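Local coordinates for uncharacterized protein MJ0690 (Methanocaldococcus jannaschii, PDB 3K32) that is of unknown function but may be a subunit of a tRNA methyltransferase, at residues Asn32-Tyr46 against Phe58-Val70. Residues are numbered along the deposited sequence; the frame is centred on the assembly and turned at random.
Sequences NPHLITINFGVIPSY and FKHKVITLDRKIV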
ATOM      1  N   ASN B  32       2.039 -13.314 -11.707  1.00 28.41           N
ATOM      2  CA  ASN B  32       1.197 -13.399 -12.883  1.00 28.19           C
ATOM      3  C   ASN B  32      -0.236 -12.973 -12.544  1.00 28.77           C
ATOM      4  O   ASN B  32      -0.985 -13.731 -11.923  1.00 27.34           O
ATOM      5  CB  ASN B  32       1.217 -14.803 -13.447  1.00 33.24           C
ATOM      6  CG  ASN B  32       0.680 -14.853 -14.843  1.00 45.27           C
ATOM      7  OD1 ASN B  32       0.553 -13.819 -15.498  1.00 41.99           O
ATOM      8  ND2 ASN B  32       0.358 -16.052 -15.315  1.00 60.42           N
ATOM      9  N   PRO B  33      -0.609 -11.742 -12.922  1.00 25.01           N
ATOM     10  CA  PRO B  33      -1.916 -11.187 -12.567  1.00 32.08           C
ATOM     11  C   PRO B  33      -3.033 -11.709 -13.463  1.00 34.47           C
ATOM     12  O   PRO B  33      -2.952 -11.620 -14.685  1.00 33.13           O
ATOM     13  CB  PRO B  33      -1.742  -9.678 -12.808  1.00 32.93           C
ATOM     14  CG  PRO B  33      -0.290  -9.469 -13.054  1.00 28.75           C
ATOM     15  CD  PRO B  33       0.195 -10.759 -13.654  1.00 26.64           C
ATOM     16  N   HIS B  34      -4.063 -12.266 -12.845  1.00 34.48           N
ATOM     17  CA  HIS B  34      -5.266 -12.646 -13.565  1.00 27.75           C
ATOM     18  C   HIS B  34      -6.352 -11.644 -13.194  1.00 24.96           C
ATOM     19  O   HIS B  34      -6.955 -11.724 -12.116  1.00 21.77           O
ATOM     20  CB  HIS B  34      -5.665 -14.078 -13.214  1.00 28.40           C
ATOM     21  CG  HIS B  34      -4.679 -15.107 -13.685  1.00 50.97           C
ATOM     22  ND1 HIS B  34      -3.376 -15.152 -13.232  1.00 52.86           N
ATOM     23  CD2 HIS B  34      -4.801 -16.118 -14.577  1.00 56.59           C
ATOM     24  CE1 HIS B  34      -2.739 -16.148 -13.823  1.00 48.07           C
ATOM     25  NE2 HIS B  34      -3.580 -16.753 -14.641  1.00 50.31           N
ATOM     26  N   LEU B  35      -6.556 -10.668 -14.070  1.00 19.38           N
ATOM     27  CA  LEU B  35      -7.581  -9.654 -13.864  1.00 23.02           C
ATOM     28  C   LEU B  35      -8.956 -10.293 -13.905  1.00 22.84           C
ATOM     29  O   LEU B  35      -9.270 -11.063 -14.818  1.00 32.26           O
ATOM     30  CB  LEU B  35      -7.482  -8.560 -14.935  1.00 22.51           C
ATOM     31  CG  LEU B  35      -6.440  -7.461 -14.720  1.00 28.79           C
ATOM     32  CD1 LEU B  35      -5.196  -7.987 -14.046  1.00 16.96           C
ATOM     33  CD2 LEU B  35      -6.094  -6.735 -16.026  1.00 29.54           C
ATOM     34  N   ILE B  36      -9.766  -9.979 -12.907  1.00 29.05           N
ATOM     35  CA  ILE B  36     -11.152 -10.418 -12.884  1.00 36.45           C
ATOM     36  C   ILE B  36     -12.146  -9.271 -12.551  1.00 32.10           C
ATOM     37  O   ILE B  36     -11.901  -8.402 -11.701  1.00 29.24           O
ATOM     38  CB  ILE B  36     -11.341 -11.605 -11.929  1.00 33.15           C
ATOM     39  CG1 ILE B  36     -11.267 -11.131 -10.495  1.00 34.58           C
ATOM     40  CG2 ILE B  36     -10.300 -12.693 -12.177  1.00 28.77           C
ATOM     41  CD1 ILE B  36     -12.630 -10.871  -9.928  1.00 48.31           C
ATOM     42  N   THR B  37     -13.262  -9.280 -13.258  1.00 23.27           N
ATOM     43  CA  THR B  37     -14.316  -8.301 -13.086  1.00 24.53           C
ATOM     44  C   THR B  37     -15.617  -9.031 -12.757  1.00 23.83           C
ATOM     45  O   THR B  37     -16.063  -9.894 -13.513  1.00 23.14           O
ATOM     46  CB  THR B  37     -14.539  -7.490 -14.390  1.00 24.42           C
ATOM     47  OG1 THR B  37     -13.308  -6.905 -14.816  1.00 34.78           O
ATOM     48  CG2 THR B  37     -15.555  -6.388 -14.176  1.00 19.00           C
ATOM     49  N   ILE B  38     -16.215  -8.689 -11.626  1.00 23.03           N
ATOM     50  CA  ILE B  38     -17.498  -9.241 -11.248  1.00 22.12           C
ATOM     51  C   ILE B  38     -18.593  -8.785 -12.196  1.00 27.65           C
ATOM     52  O   ILE B  38     -18.612  -7.626 -12.621  1.00 27.77           O
ATOM     53  CB  ILE B  38     -17.902  -8.805  -9.829  1.00 25.80           C
ATOM     54  CG1 ILE B  38     -16.908  -9.341  -8.796  1.00 23.68           C
ATOM     55  CG2 ILE B  38     -19.339  -9.226  -9.511  1.00 20.77           C
ATOM     56  CD1 ILE B  38     -16.423 -10.741  -9.083  1.00 16.15           C
ATOM     57  N   ASN B  39     -19.493  -9.710 -12.524  1.00 32.76           N
ATOM     58  CA  ASN B  39     -20.774  -9.392 -13.162  1.00 27.42           C
ATOM     59  C   ASN B  39     -21.951 -10.034 -12.422  1.00 30.04           C
ATOM     60  O   ASN B  39     -21.851 -11.153 -11.913  1.00 32.76           O
ATOM     61  CB  ASN B  39     -20.793  -9.821 -14.632  1.00 19.10           C
ATOM     62  CG  ASN B  39     -21.987  -9.269 -15.362  1.00 28.37           C
ATOM     63  OD1 ASN B  39     -22.874 -10.010 -15.788  1.00 27.94           O
ATOM     64  ND2 ASN B  39     -22.050  -7.942 -15.459  1.00 29.54           N
ATOM     65  N   PHE B  40     -23.079  -9.340 -12.362  1.00 42.25           N
ATOM     66  CA  PHE B  40     -24.210  -9.859 -11.595  1.00 42.88           C
ATOM     67  C   PHE B  40     -25.388 -10.220 -12.487  1.00 37.24           C
ATOM     68  O   PHE B  40     -26.493 -10.432 -11.988  1.00 28.66           O
ATOM     69  CB  PHE B  40     -24.679  -8.850 -10.545  1.00 37.10           C
ATOM     70  CG  PHE B  40     -23.665  -8.535  -9.485  1.00 30.33           C
ATOM     71  CD1 PHE B  40     -22.857  -7.408  -9.594  1.00 26.07           C
ATOM     72  CD2 PHE B  40     -23.541  -9.341  -8.359  1.00 39.57           C
ATOM     73  CE1 PHE B  40     -21.923  -7.091  -8.604  1.00 32.15           C
ATOM     74  CE2 PHE B  40     -22.611  -9.029  -7.347  1.00 34.69           C
ATOM     75  CZ  PHE B  40     -21.800  -7.901  -7.474  1.00 31.65           C
ATOM     76  N   GLY B  41     -25.153 -10.263 -13.799  1.00 37.48           N
ATOM     77  CA  GLY B  41     -26.178 -10.627 -14.764  1.00 34.77           C
ATOM     78  C   GLY B  41     -27.207  -9.552 -15.090  1.00 41.77           C
ATOM     79  O   GLY B  41     -28.146  -9.802 -15.841  1.00 49.96           O
ATOM     80  N   VAL B  42     -27.036  -8.361 -14.522  1.00 34.95           N
ATOM     81  CA  VAL B  42     -27.908  -7.228 -14.800  1.00 37.87           C
ATOM     82  C   VAL B  42     -27.602  -6.653 -16.184  1.00 46.43           C
ATOM     83  O   VAL B  42     -28.420  -6.764 -17.101  1.00 38.43           O
ATOM     84  CB  VAL B  42     -27.766  -6.117 -13.725  1.00 32.15           C
ATOM     85  CG1 VAL B  42     -28.551  -4.889 -14.121  1.00 37.79           C
ATOM     86  CG2 VAL B  42     -28.242  -6.618 -12.369  1.00 27.44           C
ATOM     87  N   ILE B  43     -26.426  -6.036 -16.323  1.00 49.29           N
ATOM     88  CA  ILE B  43     -25.949  -5.533 -17.619  1.00 40.15           C
ATOM     89  C   ILE B  43     -24.449  -5.810 -17.843  1.00 36.39           C
ATOM     90  O   ILE B  43     -23.690  -6.024 -16.895  1.00 27.52           O
ATOM     91  CB  ILE B  43     -26.258  -4.016 -17.821  1.00 39.23           C
ATOM     92  CG1 ILE B  43     -25.588  -3.155 -16.740  1.00 44.39           C
ATOM     93  CG2 ILE B  43     -27.757  -3.760 -17.839  1.00 28.21           C
ATOM     94  CD1 ILE B  43     -25.836  -1.628 -16.912  1.00 20.50           C
ATOM     95  N   PRO B  44     -24.020  -5.816 -19.113  1.00 40.88           N
ATOM     96  CA  PRO B  44     -22.624  -6.137 -19.440  1.00 40.40           C
ATOM     97  C   PRO B  44     -21.647  -4.986 -19.160  1.00 39.88           C
ATOM     98  O   PRO B  44     -20.819  -4.652 -20.002  1.00 46.50           O
ATOM     99  CB  PRO B  44     -22.689  -6.445 -20.939  1.00 37.35           C
ATOM    100  CG  PRO B  44     -23.838  -5.636 -21.425  1.00 34.17           C
ATOM    101  CD  PRO B  44     -24.857  -5.691 -20.320  1.00 30.56           C
ATOM    102  N   SER B  45     -21.728  -4.410 -17.968  1.00 30.83           N
ATOM    103  CA  SER B  45     -20.899  -3.269 -17.616  1.00 32.90           C
ATOM    104  C   SER B  45     -19.390  -3.577 -17.576  1.00 39.75           C
ATOM    105  O   SER B  45     -18.581  -2.676 -17.341  1.00 51.28           O
ATOM    106  CB  SER B  45     -21.364  -2.662 -16.281  1.00 42.36           C
ATOM    107  OG  SER B  45     -21.122  -3.538 -15.185  1.00 47.77           O
ATOM    108  N   TYR B  46     -19.010  -4.829 -17.816  1.00 28.49           N
ATOM    109  CA  TYR B  46     -17.602  -5.212 -17.734  1.00 39.53           C
ATOM    110  C   TYR B  46     -16.832  -4.923 -19.017  1.00 47.03           C
ATOM    111  O   TYR B  46     -15.624  -5.117 -19.080  1.00 50.81           O
ATOM    112  CB  TYR B  46     -17.483  -6.699 -17.429  1.00 35.62           C
ATOM    113  CG  TYR B  46     -18.238  -7.531 -18.420  1.00 39.23           C
ATOM    114  CD1 TYR B  46     -17.627  -7.975 -19.588  1.00 37.14           C
ATOM    115  CD2 TYR B  46     -19.572  -7.843 -18.211  1.00 40.08           C
ATOM    116  CE1 TYR B  46     -18.316  -8.728 -20.509  1.00 39.55           C
ATOM    117  CE2 TYR B  46     -20.273  -8.596 -19.128  1.00 44.13           C
ATOM    118  CZ  TYR B  46     -19.641  -9.033 -20.277  1.00 39.08           C
ATOM    119  OH  TYR B  46     -20.338  -9.783 -21.186  1.00 31.57           O
ATOM    120  N   PHE B  58      -2.945  -8.142 -20.095  1.00 35.22           N
ATOM    121  CA  PHE B  58      -3.180  -9.090 -19.007  1.00 34.27           C
ATOM    122  C   PHE B  58      -4.345 -10.018 -19.295  1.00 33.03           C
ATOM    123  O   PHE B  58      -5.321  -9.623 -19.932  1.00 44.03           O
ATOM    124  CB  PHE B  58      -3.417  -8.363 -17.687  1.00 26.24           C
ATOM    125  CG  PHE B  58      -2.194  -7.699 -17.144  1.00 43.67           C
ATOM    126  CD1 PHE B  58      -0.968  -8.355 -17.169  1.00 54.55           C
ATOM    127  CD2 PHE B  58      -2.260  -6.425 -16.604  1.00 41.70           C
ATOM    128  CE1 PHE B  58       0.165  -7.750 -16.671  1.00 49.79           C
ATOM    129  CE2 PHE B  58      -1.130  -5.818 -16.102  1.00 39.34           C
ATOM    130  CZ  PHE B  58       0.085  -6.486 -16.128  1.00 40.74           C
ATOM    131  N   LYS B  59      -4.238 -11.250 -18.820  1.00 30.03           N
ATOM    132  CA  LYS B  59      -5.339 -12.197 -18.936  1.00 34.22           C
ATOM    133  C   LYS B  59      -6.583 -11.677 -18.198  1.00 34.79           C
ATOM    134  O   LYS B  59      -6.489 -11.168 -17.080  1.00 31.22           O
ATOM    135  CB  LYS B  59      -4.922 -13.544 -18.365  1.00 27.95           C
ATOM    136  CG  LYS B  59      -3.632 -14.085 -18.915  1.00 34.21           C
ATOM    137  CD  LYS B  59      -3.128 -15.215 -18.025  1.00 52.92           C
ATOM    138  CE  LYS B  59      -1.676 -15.592 -18.330  1.00 58.47           C
ATOM    139  NZ  LYS B  59      -0.720 -14.554 -17.871  1.00 52.52           N
ATOM    140  N   HIS B  60      -7.752 -11.804 -18.810  1.00 34.17           N
ATOM    141  CA  HIS B  60      -8.957 -11.284 -18.164  1.00 43.04           C
ATOM    142  C   HIS B  60     -10.106 -12.275 -18.194  1.00 39.13           C
ATOM    143  O   HIS B  60     -10.264 -13.032 -19.148  1.00 44.56           O
ATOM    144  CB  HIS B  60      -9.387  -9.946 -18.776  1.00 38.06           C
ATOM    145  CG  HIS B  60     -10.587  -9.332 -18.122  1.00 35.95           C
ATOM    146  ND1 HIS B  60     -10.497  -8.528 -17.007  1.00 41.28           N
ATOM    147  CD2 HIS B  60     -11.904  -9.373 -18.449  1.00 31.49           C
ATOM    148  CE1 HIS B  60     -11.706  -8.112 -16.663  1.00 36.14           C
ATOM    149  NE2 HIS B  60     -12.576  -8.616 -17.522  1.00 25.66           N
ATOM    150  N   LYS B  61     -10.904 -12.241 -17.135  1.00 30.06           N
ATOM    151  CA  LYS B  61     -12.019 -13.149 -16.953  1.00 33.20           C
ATOM    152  C   LYS B  61     -13.155 -12.392 -16.277  1.00 33.31           C
ATOM    153  O   LYS B  61     -12.914 -11.545 -15.416  1.00 33.92           O
ATOM    154  CB  LYS B  61     -11.568 -14.320 -16.076  1.00 43.86           C
ATOM    155  CG  LYS B  61     -12.610 -15.396 -15.834  1.00 47.37           C
ATOM    156  CD  LYS B  61     -11.947 -16.769 -15.832  1.00 54.99           C
ATOM    157  CE  LYS B  61     -12.199 -17.535 -14.551  1.00 59.60           C
ATOM    158  NZ  LYS B  61     -11.511 -16.901 -13.396  1.00 64.28           N
ATOM    159  N   VAL B  62     -14.391 -12.668 -16.668  1.00 29.01           N
ATOM    160  CA  VAL B  62     -15.507 -12.151 -15.891  1.00 22.75           C
ATOM    161  C   VAL B  62     -16.178 -13.254 -15.093  1.00 25.52           C
ATOM    162  O   VAL B  62     -16.459 -14.323 -15.599  1.00 33.11           O
ATOM    163  CB  VAL B  62     -16.547 -11.324 -16.707  1.00 29.23           C
ATOM    164  CG1 VAL B  62     -15.999 -10.900 -18.077  1.00 20.47           C
ATOM    165  CG2 VAL B  62     -17.869 -12.048 -16.805  1.00 28.30           C
ATOM    166  N   ILE B  63     -16.405 -12.970 -13.822  1.00 32.37           N
ATOM    167  CA  ILE B  63     -17.025 -13.889 -12.902  1.00 20.02           C
ATOM    168  C   ILE B  63     -18.452 -13.436 -12.596  1.00 27.71           C
ATOM    169  O   ILE B  63     -18.685 -12.308 -12.132  1.00 26.30           O
ATOM    170  CB  ILE B  63     -16.221 -13.901 -11.619  1.00 16.68           C
ATOM    171  CG1 ILE B  63     -14.821 -14.418 -11.921  1.00 20.51           C
ATOM    172  CG2 ILE B  63     -16.922 -14.731 -10.542  1.00 10.88           C
ATOM    173  CD1 ILE B  63     -14.019 -14.727 -10.718  1.00 27.17           C
ATOM    174  N   THR B  64     -19.410 -14.309 -12.858  1.00 29.33           N
ATOM    175  CA  THR B  64     -20.807 -13.966 -12.657  1.00 36.67           C
ATOM    176  C   THR B  64     -21.282 -14.384 -11.263  1.00 41.37           C
ATOM    177  O   THR B  64     -21.148 -15.545 -10.872  1.00 44.68           O
ATOM    178  CB  THR B  64     -21.678 -14.604 -13.749  1.00 40.38           C
ATOM    179  OG1 THR B  64     -21.131 -14.266 -15.029  1.00 38.61           O
ATOM    180  CG2 THR B  64     -23.112 -14.106 -13.661  1.00 33.76           C
ATOM    181  N   LEU B  65     -21.821 -13.425 -10.511  1.00 34.74           N
ATOM    182  CA  LEU B  65     -22.307 -13.682  -9.154  1.00 28.58           C
ATOM    183  C   LEU B  65     -23.818 -13.493  -9.081  1.00 27.38           C
ATOM    184  O   LEU B  65     -24.418 -12.925  -9.991  1.00 28.14           O
ATOM    185  CB  LEU B  65     -21.592 -12.774  -8.150  1.00 22.27           C
ATOM    186  CG  LEU B  65     -20.348 -13.408  -7.496  1.00 33.73           C
ATOM    187  CD1 LEU B  65     -19.648 -14.407  -8.398  1.00 27.52           C
ATOM    188  CD2 LEU B  65     -19.380 -12.360  -6.999  1.00 28.22           C
ATOM    189  N   ASP B  66     -24.425 -13.977  -8.004  1.00 38.03           N
ATOM    190  CA  ASP B  66     -25.873 -13.878  -7.826  1.00 40.92           C
ATOM    191  C   ASP B  66     -26.342 -12.411  -7.789  1.00 46.05           C
ATOM    192  O   ASP B  66     -25.783 -11.576  -7.067  1.00 42.63           O
ATOM    193  CB  ASP B  66     -26.308 -14.627  -6.560  1.00 39.13           C
ATOM    194  CG  ASP B  66     -27.824 -14.806  -6.465  1.00 57.97           C
ATOM    195  OD1 ASP B  66     -28.587 -13.810  -6.587  1.00 45.30           O
ATOM    196  OD2 ASP B  66     -28.257 -15.961  -6.248  1.00 72.23           O
ATOM    197  N   ARG B  67     -27.377 -12.120  -8.577  1.00 43.66           N
ATOM    198  CA  ARG B  67     -27.919 -10.770  -8.714  1.00 37.28           C
ATOM    199  C   ARG B  67     -28.490 -10.201  -7.406  1.00 37.85           C
ATOM    200  O   ARG B  67     -28.724  -9.005  -7.289  1.00 40.34           O
ATOM    201  CB  ARG B  67     -28.998 -10.768  -9.792  1.00 27.67           C
ATOM    202  CG  ARG B  67     -29.798  -9.484  -9.877  1.00 29.31           C
ATOM    203  CD  ARG B  67     -31.060  -9.637 -10.712  1.00 27.53           C
ATOM    204  NE  ARG B  67     -31.753  -8.358 -10.795  1.00 40.31           N
ATOM    205  CZ  ARG B  67     -31.957  -7.671 -11.916  1.00 34.98           C
ATOM    206  NH1 ARG B  67     -31.547  -8.148 -13.082  1.00 28.74           N
ATOM    207  NH2 ARG B  67     -32.585  -6.502 -11.863  1.00 32.37           N
ATOM    208  N   LYS B  68     -28.703 -11.064  -6.423  1.00 39.95           N
ATOM    209  CA  LYS B  68     -29.279 -10.644  -5.152  1.00 41.22           C
ATOM    210  C   LYS B  68     -28.300  -9.775  -4.371  1.00 38.09           C
ATOM    211  O   LYS B  68     -28.705  -8.981  -3.508  1.00 26.53           O
ATOM    212  CB  LYS B  68     -29.653 -11.870  -4.318  1.00 49.85           C
ATOM    213  CG  LYS B  68     -28.453 -12.740  -3.954  1.00 64.28           C
ATOM    214  CD  LYS B  68     -28.381 -13.018  -2.458  1.00 71.30           C
ATOM    215  CE  LYS B  68     -28.240 -14.508  -2.174  1.00 70.93           C
ATOM    216  NZ  LYS B  68     -29.403 -15.293  -2.695  1.00 66.77           N
ATOM    217  N   ILE B  69     -27.009  -9.941  -4.660  1.00 30.92           N
ATOM    218  CA  ILE B  69     -25.996  -9.144  -3.995  1.00 28.14           C
ATOM    219  C   ILE B  69     -26.220  -7.679  -4.323  1.00 34.27           C
ATOM    220  O   ILE B  69     -26.200  -6.833  -3.426  1.00 37.90           O
ATOM    221  CB  ILE B  69     -24.569  -9.565  -4.394  1.00 31.98           C
ATOM    222  CG1 ILE B  69     -24.279 -10.985  -3.906  1.00 22.58           C
ATOM    223  CG2 ILE B  69     -23.560  -8.606  -3.792  1.00 29.37           C
ATOM    224  CD1 ILE B  69     -23.221 -11.659  -4.675  1.00 28.42           C
ATOM    225  N   VAL B  70     -26.461  -7.379  -5.600  1.00 26.90           N
ATOM    226  CA  VAL B  70     -26.720  -5.994  -6.005  1.00 25.97           C
ATOM    227  C   VAL B  70     -28.134  -5.540  -5.679  1.00 30.39           C
ATOM    228  O   VAL B  70     -28.358  -4.362  -5.393  1.00 30.61           O
ATOM    229  CB  VAL B  70     -26.400  -5.723  -7.503  1.00 38.26           C
ATOM    230  CG1 VAL B  70     -24.903  -5.528  -7.683  1.00 25.55           C
ATOM    231  CG2 VAL B  70     -26.952  -6.846  -8.423  1.00 17.77           C
TER
HETATM  232  O   HOH W   1      -1.844 -12.186 -17.198  1.00 47.04           O
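The ring of Phe-40 plugs the hollow where the chain leaves strand 59-64 for helix 68-80, at the end of a parallel strand pair, 32-39 beside 59-64. With helix 47-56 as the crossover, the pair forms a beta-alpha-beta unit of the HUP-type alpha/beta fold, 59-64 being the outermost strand on its side of the sheet. Val-70 CG1 presses on one ring face, 3.5 Å from the centroid of Phe-40 in a CH-pi contact, and Ile-38 CG2 lies against the opposite face. Ile-69 fills in around CE2, while Leu-65 CB packs obliquely beside CD2. CG of Phe-40 stands opposite its carbonyl carbon (chi1 -64°), a setting that carries the ring in among these aliphatic groups. With the ring cut back to an alanine, the space between Ile-38 CG2 and Val-70 CG1 would probably be left unfilled, and the first turn of the helix would be less firmly held to the strand end.

Along the strands the backbone ladder tightens towards this plug: Thr-37 N reaches Lys-61 O at 3.1 Å, whereas Leu-65 N meets Asn-39 O at 2.7 Å. On one sheet face Ile-38 CD1 touches both Ile-63 CB and Leu-65 CD2. Across the other, Val-62 CG1 pushes off-centre onto the Tyr-46 ring. The loop beyond Phe-40 is folded by Asn-39, whose OD1 accepts from Gly-41 N in an Asx turn and whose ND2 donates to Ile-43 O; Val-42 CG2 lies over the guanidinium face of Arg-67, which also pairs with Glu-71 and Glu-179.

At the far end Leu-35 CD2 nestles against Phe-58 CB at 3.5 Å, and Pro-33 CG rests over one face of the Phe-58 ring. Lys-59, bent at its last torsion (chi4 72°), brings NZ within 2.8 Å of Asn-32 OD1, in the carbonyl plane and on a lone pair.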